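Local coordinates for Serine/threonine-protein kinase PknE (Mycobacterium tuberculosis, PDB 2H34), which transfers phosphate from ATP to serine and threonine residues of proteins and is thought to help the bacterium survive in its host, at residues Val96-Asp101 and Asp112-Asn117; Ala146-His151 and Val282-Leu287; Val140-Ser145 and Asp170-Leu175; Asp217-Thr222 and Arg271-Asn276. All coordinates share one frame; numbering follows the deposited sequence.

Followed from the N terminus, the chain first meets itself in interaction 1, which closes a short beta hairpin in the N-terminal lobe of the kinase domain. Interaction 3 comes next: its loop, from 140-145 to 170-175, contains Asp159, the predicted proton acceptor. Interaction 2 starts on the same helix 133-152 but closes only at 282-287, so the two loops cross. Interaction 4, joining 217-222 with 271-276, is nested inside the long loop of interaction 2. In the C-terminal lobe Leu221 brings interaction 4 against both 2 and 3, which meet each other at Leu147 and Leu175, while Val96 packs on Ala146 and Ile116 on Tyr174 where interaction 1 reaches that lobe.

Interaction 1 of 4, residues Val96-Asp101 and Asp112-Asn117; sequences VVPIHD and DMRLIN
Two residues of one strand, His100 and Asp101, stand against the single Asp112 of the other, which makes a classic beta bulge in the antiparallel hairpin of strands 99-105 and 108-114 in the kinase N-terminal lobe. Asp112 O accepts from two donors, His100 N at 2.6 Å and Asp101 N at 3.2 Å, and Asp112 N returns a bond to Asp101 O. The imidazole also reaches across: His100 ND1 donates to Asp112 OD1 (2.6 Å), which lies near the ring plane, while ring and carboxylate stand almost perpendicular, 88° apart. Tyr36 OH binds the other oxygen of Asp112, so both oxygens of this buried carboxylate have partners. On the face carrying Ile99 and Met113, the modelled selenomethionine bends at its third torsion and sets CE 3.8 Å from Ile99 CD1. Met113 lies about 5 Å, side chain to side chain, from Lys65, a predicted ATP-binding residue. The solvent side is looser. Exposed Arg114 is bonded through its N to Pro98 O at 3.2 Å, but its side chain merely runs past the proline, CB and CD against the ring, with Pro98 CG over one face of the guanidinium near NE. Beside this bond, the imidazole turns one face to the same backbone nitrogen, His100 CE1 lying 3.3 Å from Arg114 N.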
loop_
_atom_site.group_PDB
_atom_site.type_symbol
_atom_site.label_atom_id
_atom_site.label_comp_id
_atom_site.label_asym_id
_atom_site.label_seq_id
_atom_site.Cartn_x
_atom_site.Cartn_y
_atom_site.Cartn_z
ATOM N N VAL A 96 1.877 6.399 -7.999
ATOM C CA VAL A 96 0.468 6.321 -7.788
ATOM C C VAL A 96 -0.144 6.232 -9.170
ATOM O O VAL A 96 0.163 7.045 -10.049
ATOM C CB VAL A 96 -0.055 7.515 -6.963
ATOM C CG1 VAL A 96 0.572 7.518 -5.581
ATOM C CG2 VAL A 96 0.256 8.816 -7.661
ATOM N N VAL A 97 -0.971 5.205 -9.356
ATOM C CA VAL A 97 -1.792 5.040 -10.545
ATOM C C VAL A 97 -2.476 6.349 -10.916
ATOM O O VAL A 97 -3.138 6.957 -10.078
ATOM C CB VAL A 97 -2.874 3.962 -10.322
ATOM C CG1 VAL A 97 -3.714 3.779 -11.577
ATOM C CG2 VAL A 97 -2.239 2.638 -9.908
ATOM N N PRO A 98 -2.278 6.803 -12.167
ATOM C CA PRO A 98 -2.974 7.954 -12.748
ATOM C C PRO A 98 -4.467 7.705 -12.788
ATOM O O PRO A 98 -4.884 6.595 -13.141
ATOM C CB PRO A 98 -2.444 7.990 -14.176
ATOM C CG PRO A 98 -1.136 7.308 -14.102
ATOM C CD PRO A 98 -1.304 6.226 -13.109
ATOM N N ILE A 99 -5.260 8.712 -12.416
ATOM C CA ILE A 99 -6.712 8.636 -12.576
ATOM C C ILE A 99 -7.083 9.337 -13.872
ATOM O O ILE A 99 -6.774 10.521 -14.044
ATOM C CB ILE A 99 -7.467 9.304 -11.402
ATOM C CG1 ILE A 99 -7.177 8.599 -10.069
ATOM C CG2 ILE A 99 -8.972 9.368 -11.671
ATOM C CD1 ILE A 99 -6.965 7.107 -10.152
ATOM N N HIS A 100 -7.737 8.619 -14.783
ATOM C CA HIS A 100 -8.185 9.236 -16.035
ATOM C C HIS A 100 -9.390 10.115 -15.847
ATOM O O HIS A 100 -9.404 11.243 -16.305
ATOM C CB HIS A 100 -8.489 8.200 -17.109
ATOM C CG HIS A 100 -7.303 7.388 -17.511
ATOM N ND1 HIS A 100 -7.385 6.039 -17.785
ATOM C CD2 HIS A 100 -6.000 7.730 -17.673
ATOM C CE1 HIS A 100 -6.185 5.588 -18.106
ATOM N NE2 HIS A 100 -5.325 6.590 -18.037
ATOM N N ASP A 101 -10.400 9.594 -15.171
ATOM C CA ASP A 101 -11.687 10.258 -15.119
ATOM C C ASP A 101 -12.509 9.658 -14.000
ATOM O O ASP A 101 -12.148 8.613 -13.463
ATOM C CB ASP A 101 -12.405 10.071 -16.460
ATOM C CG ASP A 101 -13.626 10.950 -16.608
ATOM O OD1 ASP A 101 -13.738 11.974 -15.904
ATOM O OD2 ASP A 101 -14.483 10.605 -17.444
ATOM N N ASP A 112 -12.028 5.807 -13.511
ATOM C CA ASP A 112 -11.279 5.258 -14.626
ATOM C C ASP A 112 -9.810 5.560 -14.422
ATOM O O ASP A 112 -9.420 6.714 -14.275
ATOM C CB ASP A 112 -11.777 5.882 -15.931
ATOM C CG ASP A 112 -10.810 5.702 -17.088
ATOM O OD1 ASP A 112 -9.684 5.204 -16.884
ATOM O OD2 ASP A 112 -11.180 6.075 -18.217
HETATM N N MSE A 113 -8.988 4.520 -14.434
HETATM C CA MSE A 113 -7.560 4.682 -14.184
HETATM C C MSE A 113 -6.699 3.874 -15.139
HETATM O O MSE A 113 -7.175 2.931 -15.774
HETATM C CB MSE A 113 -7.232 4.304 -12.746
HETATM C CG MSE A 113 -8.096 3.191 -12.226
HETATM SE SE MSE A 113 -7.741 2.693 -10.396
HETATM C CE MSE A 113 -8.941 3.939 -9.411
ATOM N N ARG A 114 -5.432 4.273 -15.224
ATOM C CA ARG A 114 -4.383 3.581 -15.975
ATOM C C ARG A 114 -4.254 2.115 -15.538
ATOM O O ARG A 114 -4.268 1.802 -14.341
ATOM C CB ARG A 114 -3.064 4.343 -15.774
ATOM C CG ARG A 114 -1.850 3.881 -16.577
ATOM C CD ARG A 114 -1.235 5.080 -17.295
ATOM N NE ARG A 114 0.224 5.125 -17.245
ATOM C CZ ARG A 114 0.961 6.062 -17.842
ATOM N NH1 ARG A 114 0.373 7.020 -18.538
ATOM N NH2 ARG A 114 2.286 6.050 -17.746
ATOM N N LEU A 115 -4.154 1.220 -16.515
ATOM C CA LEU A 115 -4.027 -0.203 -16.228
ATOM C C LEU A 115 -2.574 -0.604 -16.066
ATOM O O LEU A 115 -1.751 -0.336 -16.940
ATOM C CB LEU A 115 -4.645 -1.041 -17.345
ATOM C CG LEU A 115 -4.251 -2.520 -17.267
ATOM C CD1 LEU A 115 -5.326 -3.340 -16.556
ATOM C CD2 LEU A 115 -3.931 -3.076 -18.651
ATOM N N ILE A 116 -2.269 -1.288 -14.971
ATOM C CA ILE A 116 -0.904 -1.698 -14.733
ATOM C C ILE A 116 -0.755 -3.199 -14.670
ATOM O O ILE A 116 -1.619 -3.888 -14.150
ATOM C CB ILE A 116 -0.350 -1.055 -13.466
ATOM C CG1 ILE A 116 -0.264 0.464 -13.647
ATOM C CG2 ILE A 116 1.017 -1.629 -13.128
ATOM C CD1 ILE A 116 0.478 0.904 -14.916
ATOM N N ASN A 117 0.358 -3.680 -15.222
ATOM C CA ASN A 117 0.760 -5.073 -15.169
ATOM C C ASN A 117 1.721 -5.316 -14.024
ATOM O O ASN A 117 2.362 -4.394 -13.532
ATOM C CB ASN A 117 1.474 -5.433 -16.458
ATOM C CG ASN A 117 0.524 -5.839 -17.567
ATOM O OD1 ASN A 117 -0.449 -5.141 -17.880
ATOM N ND2 ASN A 117 0.816 -6.985 -18.183
#

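Interaction 2 of 4, residues Ala146-His151 and Val282-Leu287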
loop_
_atom_site.group_PDB
_atom_site.type_symbol
_atom_site.label_atom_id
_atom_site.label_comp_id
_atom_site.label_asym_id
_atom_site.label_seq_id
_atom_site.Cartn_x
_atom_site.Cartn_y
_atom_site.Cartn_z
ATOM N N ALA A 146 4.982 7.258 -2.733
ATOM C CA ALA A 146 3.549 7.358 -2.988
ATOM C C ALA A 146 2.791 7.746 -1.716
ATOM O O ALA A 146 1.930 8.623 -1.730
ATOM C CB ALA A 146 3.031 6.062 -3.539
ATOM N N LEU A 147 3.131 7.093 -0.611
ATOM C CA LEU A 147 2.493 7.371 0.651
ATOM C C LEU A 147 2.692 8.820 1.071
ATOM O O LEU A 147 1.716 9.485 1.432
ATOM C CB LEU A 147 3.022 6.435 1.726
ATOM C CG LEU A 147 2.681 4.950 1.634
ATOM C CD1 LEU A 147 3.399 4.184 2.736
ATOM C CD2 LEU A 147 1.183 4.747 1.723
ATOM N N ASP A 148 3.935 9.312 1.027
ATOM C CA ASP A 148 4.218 10.713 1.374
ATOM C C ASP A 148 3.323 11.669 0.578
ATOM O O ASP A 148 2.738 12.605 1.123
ATOM C CB ASP A 148 5.669 11.069 1.060
ATOM C CG ASP A 148 6.665 10.523 2.072
ATOM O OD1 ASP A 148 6.302 10.165 3.220
ATOM O OD2 ASP A 148 7.858 10.487 1.692
ATOM N N ALA A 149 3.242 11.429 -0.729
ATOM C CA ALA A 149 2.451 12.268 -1.621
ATOM C C ALA A 149 0.990 12.254 -1.188
ATOM O O ALA A 149 0.328 13.298 -1.173
ATOM C CB ALA A 149 2.588 11.796 -3.049
ATOM N N ALA A 150 0.497 11.069 -0.833
ATOM C CA ALA A 150 -0.882 10.921 -0.426
ATOM C C ALA A 150 -1.145 11.803 0.801
ATOM O O ALA A 150 -1.990 12.713 0.754
ATOM C CB ALA A 150 -1.200 9.469 -0.150
ATOM N N HIS A 151 -0.373 11.565 1.866
ATOM C CA HIS A 151 -0.428 12.384 3.073
ATOM C C HIS A 151 -0.438 13.889 2.767
ATOM O O HIS A 151 -1.240 14.644 3.315
ATOM C CB HIS A 151 0.737 12.050 4.002
ATOM C CG HIS A 151 0.695 12.801 5.295
ATOM N ND1 HIS A 151 -0.144 12.449 6.331
ATOM C CD2 HIS A 151 1.349 13.913 5.704
ATOM C CE1 HIS A 151 0.007 13.301 7.327
ATOM N NE2 HIS A 151 0.910 14.197 6.973
ATOM N N VAL A 282 9.340 10.518 10.702
ATOM C CA VAL A 282 8.230 11.438 10.468
ATOM C C VAL A 282 7.650 11.244 9.065
ATOM O O VAL A 282 6.456 11.469 8.836
ATOM C CB VAL A 282 8.686 12.892 10.709
ATOM C CG1 VAL A 282 7.631 13.903 10.257
ATOM C CG2 VAL A 282 8.969 13.071 12.183
ATOM N N THR A 283 8.511 10.820 8.141
ATOM C CA THR A 283 8.093 10.463 6.794
ATOM C C THR A 283 8.570 9.082 6.328
ATOM O O THR A 283 9.540 8.514 6.842
ATOM C CB THR A 283 8.588 11.479 5.748
ATOM O OG1 THR A 283 10.006 11.364 5.615
ATOM C CG2 THR A 283 8.196 12.891 6.133
ATOM N N CYS A 284 7.887 8.573 5.311
ATOM C CA CYS A 284 8.331 7.399 4.613
ATOM C C CYS A 284 9.616 7.710 3.881
ATOM O O CYS A 284 10.439 6.812 3.646
ATOM C CB CYS A 284 7.266 6.963 3.620
ATOM S SG CYS A 284 5.939 6.059 4.392
ATOM N N GLY A 285 9.782 8.980 3.518
ATOM C CA GLY A 285 11.007 9.446 2.881
ATOM C C GLY A 285 12.202 9.230 3.785
ATOM O O GLY A 285 13.245 8.746 3.344
ATOM N N ASP A 286 12.035 9.556 5.063
ATOM C CA ASP A 286 13.108 9.392 6.035
ATOM C C ASP A 286 13.358 7.932 6.339
ATOM O O ASP A 286 14.509 7.522 6.514
ATOM C CB ASP A 286 12.817 10.168 7.311
ATOM C CG ASP A 286 12.814 11.664 7.087
ATOM O OD1 ASP A 286 12.145 12.362 7.874
ATOM O OD2 ASP A 286 13.464 12.144 6.123
ATOM N N LEU A 287 12.282 7.153 6.401
ATOM C CA LEU A 287 12.394 5.706 6.434
ATOM C C LEU A 287 13.271 5.241 5.279
ATOM O O LEU A 287 14.321 4.629 5.491
ATOM C CB LEU A 287 11.014 5.088 6.274
ATOM C CG LEU A 287 10.750 3.675 6.791
ATOM C CD1 LEU A 287 9.467 3.198 6.169
ATOM C CD2 LEU A 287 11.853 2.691 6.494
#
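The carboxylate of Asp148 is the flat group of this contact, and its two oxygens are turned to the first turn of helix 284-293. OD1 accepts through its syn lone pair from Cys284 N at 3.1 Å; the N-H points somewhat off the line, with an angle of 137°. Cys284 CB and Thr283 CB also lie close to OD1, and Asp148 OD2 lies 3.1 Å from Gly285 N. The carboxylate reaches them because Asp148 has CG anti to its carbonyl carbon (chi1 -76°), leaning out from helix 133-152. Meeting the start of a helix in this way would probably stabilise the negative charge. The helix has its own cap as well: Thr283 occupies the N-cap position, and its OG1 accepts from Asp286 N at 2.8 Å. An acidic side chain from a helix far away in sequence is thus added to an ordinary N-cap. A bound sodium ion lies about 4 Å from the side chain of Asp148. The apolar half of the contact is small and buried, with Leu147 CD1 resting 3.6 Å from Cys284 SG. Helix 217-230 runs beside both partners, touching Leu147 through Asp217 and Cys284 through Leu221, while Leu175 of strand 173-175 packs on Leu147.

Interaction 3 of 4, residues Val140-Ser145 and Asp170-Leu175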
loop_
_atom_site.group_PDB
_atom_site.type_symbol
_atom_site.label_atom_id
_atom_site.label_comp_id
_atom_site.label_asym_id
_atom_site.label_seq_id
_atom_site.Cartn_x
_atom_site.Cartn_y
_atom_site.Cartn_z
ATOM N N VAL A 140 10.552 -0.472 -1.245
ATOM C CA VAL A 140 10.078 0.387 -0.148
ATOM C C VAL A 140 10.173 1.877 -0.495
ATOM O O VAL A 140 9.259 2.645 -0.206
ATOM C CB VAL A 140 10.802 0.071 1.170
ATOM C CG1 VAL A 140 10.479 1.092 2.230
ATOM C CG2 VAL A 140 10.385 -1.310 1.657
ATOM N N ARG A 141 11.261 2.266 -1.155
ATOM C CA ARG A 141 11.488 3.672 -1.500
ATOM C C ARG A 141 10.357 4.247 -2.341
ATOM O O ARG A 141 9.820 5.296 -2.012
ATOM C CB ARG A 141 12.852 3.878 -2.180
ATOM C CG ARG A 141 13.282 5.342 -2.237
ATOM C CD ARG A 141 14.525 5.578 -3.063
ATOM N NE ARG A 141 15.633 4.734 -2.611
ATOM C CZ ARG A 141 16.294 3.871 -3.389
ATOM N NH1 ARG A 141 15.974 3.744 -4.679
ATOM N NH2 ARG A 141 17.283 3.135 -2.884
ATOM N N GLN A 142 9.982 3.528 -3.394
ATOM C CA GLN A 142 8.906 3.939 -4.299
ATOM C C GLN A 142 7.529 4.017 -3.651
ATOM O O GLN A 142 6.774 4.924 -3.958
ATOM C CB GLN A 142 8.806 3.005 -5.497
ATOM C CG GLN A 142 10.031 2.902 -6.338
ATOM C CD GLN A 142 9.931 1.757 -7.316
ATOM O OE1 GLN A 142 10.479 0.684 -7.073
ATOM N NE2 GLN A 142 9.216 1.966 -8.421
ATOM N N ILE A 143 7.175 3.056 -2.796
ATOM C CA ILE A 143 5.877 3.095 -2.142
ATOM C C ILE A 143 5.829 4.189 -1.080
ATOM O O ILE A 143 4.822 4.890 -0.960
ATOM C CB ILE A 143 5.475 1.727 -1.538
ATOM C CG1 ILE A 143 5.063 0.771 -2.638
ATOM C CG2 ILE A 143 4.300 1.859 -0.585
ATOM C CD1 ILE A 143 6.169 -0.083 -3.052
ATOM N N GLY A 144 6.910 4.342 -0.317
ATOM C CA GLY A 144 6.974 5.392 0.708
ATOM C C GLY A 144 6.770 6.751 0.067
ATOM O O GLY A 144 6.118 7.649 0.624
ATOM N N SER A 145 7.309 6.864 -1.141
ATOM C CA SER A 145 7.158 8.049 -1.957
ATOM C C SER A 145 5.683 8.292 -2.271
ATOM O O SER A 145 5.178 9.391 -2.051
ATOM C CB SER A 145 8.003 7.915 -3.231
ATOM O OG SER A 145 7.874 9.040 -4.054
ATOM N N ASP A 170 10.640 -3.257 -14.416
ATOM C CA ASP A 170 11.969 -3.245 -13.792
ATOM C C ASP A 170 11.843 -2.888 -12.334
ATOM O O ASP A 170 12.387 -1.878 -11.879
ATOM C CB ASP A 170 12.936 -2.283 -14.492
ATOM C CG ASP A 170 13.709 -2.947 -15.630
ATOM O OD1 ASP A 170 13.074 -3.508 -16.566
ATOM O OD2 ASP A 170 14.967 -2.895 -15.611
ATOM N N ASP A 171 11.112 -3.719 -11.594
ATOM C CA ASP A 171 10.882 -3.486 -10.172
ATOM C C ASP A 171 10.194 -2.150 -9.942
ATOM O O ASP A 171 10.402 -1.511 -8.925
ATOM C CB ASP A 171 12.207 -3.503 -9.402
ATOM C CG ASP A 171 12.614 -4.887 -8.950
ATOM O OD1 ASP A 171 11.941 -5.874 -9.311
ATOM O OD2 ASP A 171 13.617 -4.979 -8.216
ATOM N N PHE A 172 9.394 -1.709 -10.895
ATOM C CA PHE A 172 8.689 -0.463 -10.721
ATOM C C PHE A 172 7.425 -0.731 -9.935
ATOM O O PHE A 172 6.600 -1.541 -10.344
ATOM C CB PHE A 172 8.344 0.157 -12.054
ATOM C CG PHE A 172 7.952 1.576 -11.950
ATOM C CD1 PHE A 172 8.870 2.570 -12.183
ATOM C CD2 PHE A 172 6.665 1.927 -11.583
ATOM C CE1 PHE A 172 8.521 3.891 -12.076
ATOM C CE2 PHE A 172 6.308 3.250 -11.459
ATOM C CZ PHE A 172 7.243 4.235 -11.712
ATOM N N ALA A 173 7.265 -0.045 -8.813
ATOM C CA ALA A 173 6.172 -0.348 -7.909
ATOM C C ALA A 173 5.173 0.782 -7.757
ATOM O O ALA A 173 5.551 1.925 -7.576
ATOM C CB ALA A 173 6.711 -0.755 -6.554
ATOM N N TYR A 174 3.893 0.429 -7.811
ATOM C CA TYR A 174 2.808 1.356 -7.549
ATOM C C TYR A 174 2.091 1.013 -6.268
ATOM O O TYR A 174 1.882 -0.156 -5.955
ATOM C CB TYR A 174 1.763 1.264 -8.639
ATOM C CG TYR A 174 2.206 1.742 -9.967
ATOM C CD1 TYR A 174 2.122 3.077 -10.290
ATOM C CD2 TYR A 174 2.684 0.848 -10.922
ATOM C CE1 TYR A 174 2.525 3.524 -11.537
ATOM C CE2 TYR A 174 3.076 1.281 -12.163
ATOM C CZ TYR A 174 2.992 2.617 -12.458
ATOM O OH TYR A 174 3.391 3.073 -13.670
ATOM N N LEU A 175 1.667 2.045 -5.555
ATOM C CA LEU A 175 0.745 1.866 -4.447
ATOM C C LEU A 175 -0.670 1.862 -5.014
ATOM O O LEU A 175 -1.105 2.864 -5.591
ATOM C CB LEU A 175 0.910 2.991 -3.413
ATOM C CG LEU A 175 -0.101 2.976 -2.265
ATOM C CD1 LEU A 175 0.281 1.940 -1.208
ATOM C CD2 LEU A 175 -0.258 4.351 -1.641
#
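Gln142 sends its side chain to the backbone of Asp171, Phe172 and Ala173 with CG anti to the carbonyl carbon (chi1 -59°) and the chain extended beyond. In the next residue, Ile143, CG1 is likewise anti to the carbonyl carbon and CG2 anti to the backbone N, so the branches diverge: CD1 meets Ala173 CB at 3.6 Å, whereas CG2 approaches Leu175 CD1 at 4.1 Å. The side chains of Ile143 and Leu175 cross at about a right angle. The segments come from a helix, 133-152, and an edge strand, 173-175, of the small three-stranded sheet in the kinase C-terminal lobe. The helical and strand segments run 30° apart, their axes approaching to 7.5 Å. This strand runs on toward the DFG motif, and its buried residues Ala173 and Leu175 turn to the helix. At the more open end, one end of the Gln142 amide lies over a face of the Phe172 ring, toward its rim; which end is oxygen is uncertain. Phe172 also stacks with His95. Asp171, just before Phe172, forms a salt bridge through its carboxylate with Arg135, from the start of the same helix 133-152.

Interaction 4 of 4, residues Asp217-Thr222 and Arg271-Asn276; sequences DIYALT and RGMAKN
Met273, modelled as selenomethionine, starts its contact with Tyr219 right at CB, which sits over a face of the phenol ring, 3.9 Å from the centroid and 24° off the normal. This is a CH-pi contact, displaced toward CE1. From there CG, placed between the backbone N and the carbonyl carbon (chi1 52°), passes 4.5 Å from Thr222 CG2. A bend at the third torsion then turns the tip toward the hydroxyl end of the ring, Met273 CE ending 3.8 Å from Tyr219 OH. Near the plane of the same ring, Ala274 O comes to the edge; that oxygen is also bonded by Arg280. Behind these side chains helix 217-230 comes close to the backbone of Gly272, the last residue of helix 264-272. Its CA rests against Thr222 CG2 at 3.7 Å, and its O receives a CA-H...O contact from Tyr219 CA at 3.6 Å. Thr222 OG1 is engaged within its own helix, donating to Ile218 O at 2.8 Å. Helix 217-230 is the αF helix, the buried scaffold of the kinase C-terminal lobe: the end of helix 264-272 packs on it here, Leu287 of helix 284-293 touches Leu221 and Thr222, and Val140 and Ile143 of helix 133-152 lie on Leu221.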
loop_
_atom_site.group_PDB
_atom_site.type_symbol
_atom_site.label_atom_id
_atom_site.label_comp_id
_atom_site.label_asym_id
_atom_site.label_seq_id
_atom_site.Cartn_x
_atom_site.Cartn_y
_atom_site.Cartn_z
ATOM N N ASP A 217 0.851 4.832 8.394
ATOM C CA ASP A 217 1.464 4.180 7.220
ATOM C C ASP A 217 2.988 3.963 7.296
ATOM O O ASP A 217 3.502 2.963 6.788
ATOM C CB ASP A 217 1.068 4.872 5.902
ATOM C CG ASP A 217 1.230 6.387 5.937
ATOM O OD1 ASP A 217 1.256 7.008 4.847
ATOM O OD2 ASP A 217 1.311 6.966 7.034
ATOM N N ILE A 218 3.696 4.882 7.950
ATOM C CA ILE A 218 5.137 4.746 8.187
ATOM C C ILE A 218 5.439 3.466 8.963
ATOM O O ILE A 218 6.394 2.759 8.651
ATOM C CB ILE A 218 5.715 5.998 8.918
ATOM C CG1 ILE A 218 5.742 7.190 7.961
ATOM C CG2 ILE A 218 7.128 5.735 9.451
ATOM C CD1 ILE A 218 5.391 8.483 8.589
ATOM N N TYR A 219 4.606 3.174 9.955
ATOM C CA TYR A 219 4.730 1.956 10.758
ATOM C C TYR A 219 4.531 0.752 9.844
ATOM O O TYR A 219 5.389 -0.140 9.776
ATOM C CB TYR A 219 3.681 1.940 11.882
ATOM C CG TYR A 219 3.789 0.787 12.883
ATOM C CD1 TYR A 219 4.380 0.987 14.128
ATOM C CD2 TYR A 219 3.264 -0.478 12.610
ATOM C CE1 TYR A 219 4.475 -0.033 15.064
ATOM C CE2 TYR A 219 3.361 -1.514 13.545
ATOM C CZ TYR A 219 3.975 -1.276 14.768
ATOM O OH TYR A 219 4.103 -2.256 15.725
ATOM N N ALA A 220 3.394 0.737 9.145
ATOM C CA ALA A 220 3.056 -0.339 8.233
ATOM C C ALA A 220 4.213 -0.644 7.262
ATOM O O ALA A 220 4.679 -1.787 7.171
ATOM C CB ALA A 220 1.794 0.011 7.486
ATOM N N LEU A 221 4.710 0.389 6.583
ATOM C CA LEU A 221 5.784 0.215 5.595
ATOM C C LEU A 221 7.013 -0.482 6.175
ATOM O O LEU A 221 7.700 -1.233 5.479
ATOM C CB LEU A 221 6.186 1.556 4.985
ATOM C CG LEU A 221 6.971 1.541 3.676
ATOM C CD1 LEU A 221 6.125 0.986 2.557
ATOM C CD2 LEU A 221 7.444 2.943 3.319
ATOM N N THR A 222 7.275 -0.232 7.454
ATOM C CA THR A 222 8.440 -0.800 8.109
ATOM C C THR A 222 8.234 -2.300 8.369
ATOM O O THR A 222 9.159 -3.095 8.167
ATOM C CB THR A 222 8.800 -0.023 9.391
ATOM O OG1 THR A 222 8.725 1.376 9.125
ATOM C CG2 THR A 222 10.200 -0.353 9.842
ATOM N N ARG A 271 13.427 1.953 14.808
ATOM C CA ARG A 271 12.908 3.303 14.729
ATOM C C ARG A 271 11.573 3.327 13.997
ATOM O O ARG A 271 10.650 4.025 14.403
ATOM C CB ARG A 271 13.915 4.226 14.044
ATOM C CG ARG A 271 13.478 5.669 14.012
ATOM C CD ARG A 271 14.640 6.635 14.217
ATOM N NE ARG A 271 14.109 7.958 14.514
ATOM C CZ ARG A 271 13.934 8.438 15.739
ATOM N NH1 ARG A 271 14.290 7.725 16.798
ATOM N NH2 ARG A 271 13.400 9.640 15.903
ATOM N N GLY A 272 11.485 2.549 12.921
ATOM C CA GLY A 272 10.340 2.592 12.020
ATOM C C GLY A 272 9.082 2.009 12.627
ATOM O O GLY A 272 7.964 2.405 12.273
HETATM N N MSE A 273 9.259 1.054 13.533
HETATM C CA MSE A 273 8.132 0.538 14.284
HETATM C C MSE A 273 8.348 0.658 15.785
HETATM O O MSE A 273 7.892 -0.182 16.562
HETATM C CB MSE A 273 7.757 -0.883 13.849
HETATM C CG MSE A 273 8.879 -1.898 13.822
HETATM SE SE MSE A 273 8.290 -3.535 12.893
HETATM C CE MSE A 273 6.967 -4.161 14.205
ATOM N N ALA A 274 9.034 1.729 16.177
ATOM C CA ALA A 274 9.153 2.114 17.574
ATOM C C ALA A 274 7.754 2.223 18.154
ATOM O O ALA A 274 6.787 2.448 17.416
ATOM C CB ALA A 274 9.889 3.439 17.694
ATOM N N LYS A 275 7.641 2.057 19.467
ATOM C CA LYS A 275 6.329 1.932 20.098
ATOM C C LYS A 275 5.568 3.251 20.112
ATOM O O LYS A 275 4.469 3.338 19.557
ATOM C CB LYS A 275 6.463 1.332 21.494
ATOM C CG LYS A 275 7.059 -0.060 21.478
ATOM C CD LYS A 275 6.130 -1.046 20.787
ATOM C CE LYS A 275 6.830 -2.356 20.518
ATOM N NZ LYS A 275 5.854 -3.455 20.294
ATOM N N ASN A 276 6.174 4.275 20.719
ATOM C CA ASN A 276 5.652 5.637 20.653
ATOM C C ASN A 276 5.781 6.221 19.226
ATOM O O ASN A 276 6.886 6.286 18.661
ATOM C CB ASN A 276 6.332 6.521 21.705
ATOM C CG ASN A 276 5.723 7.920 21.806
ATOM O OD1 ASN A 276 5.298 8.516 20.810
ATOM N ND2 ASN A 276 5.716 8.467 23.019
#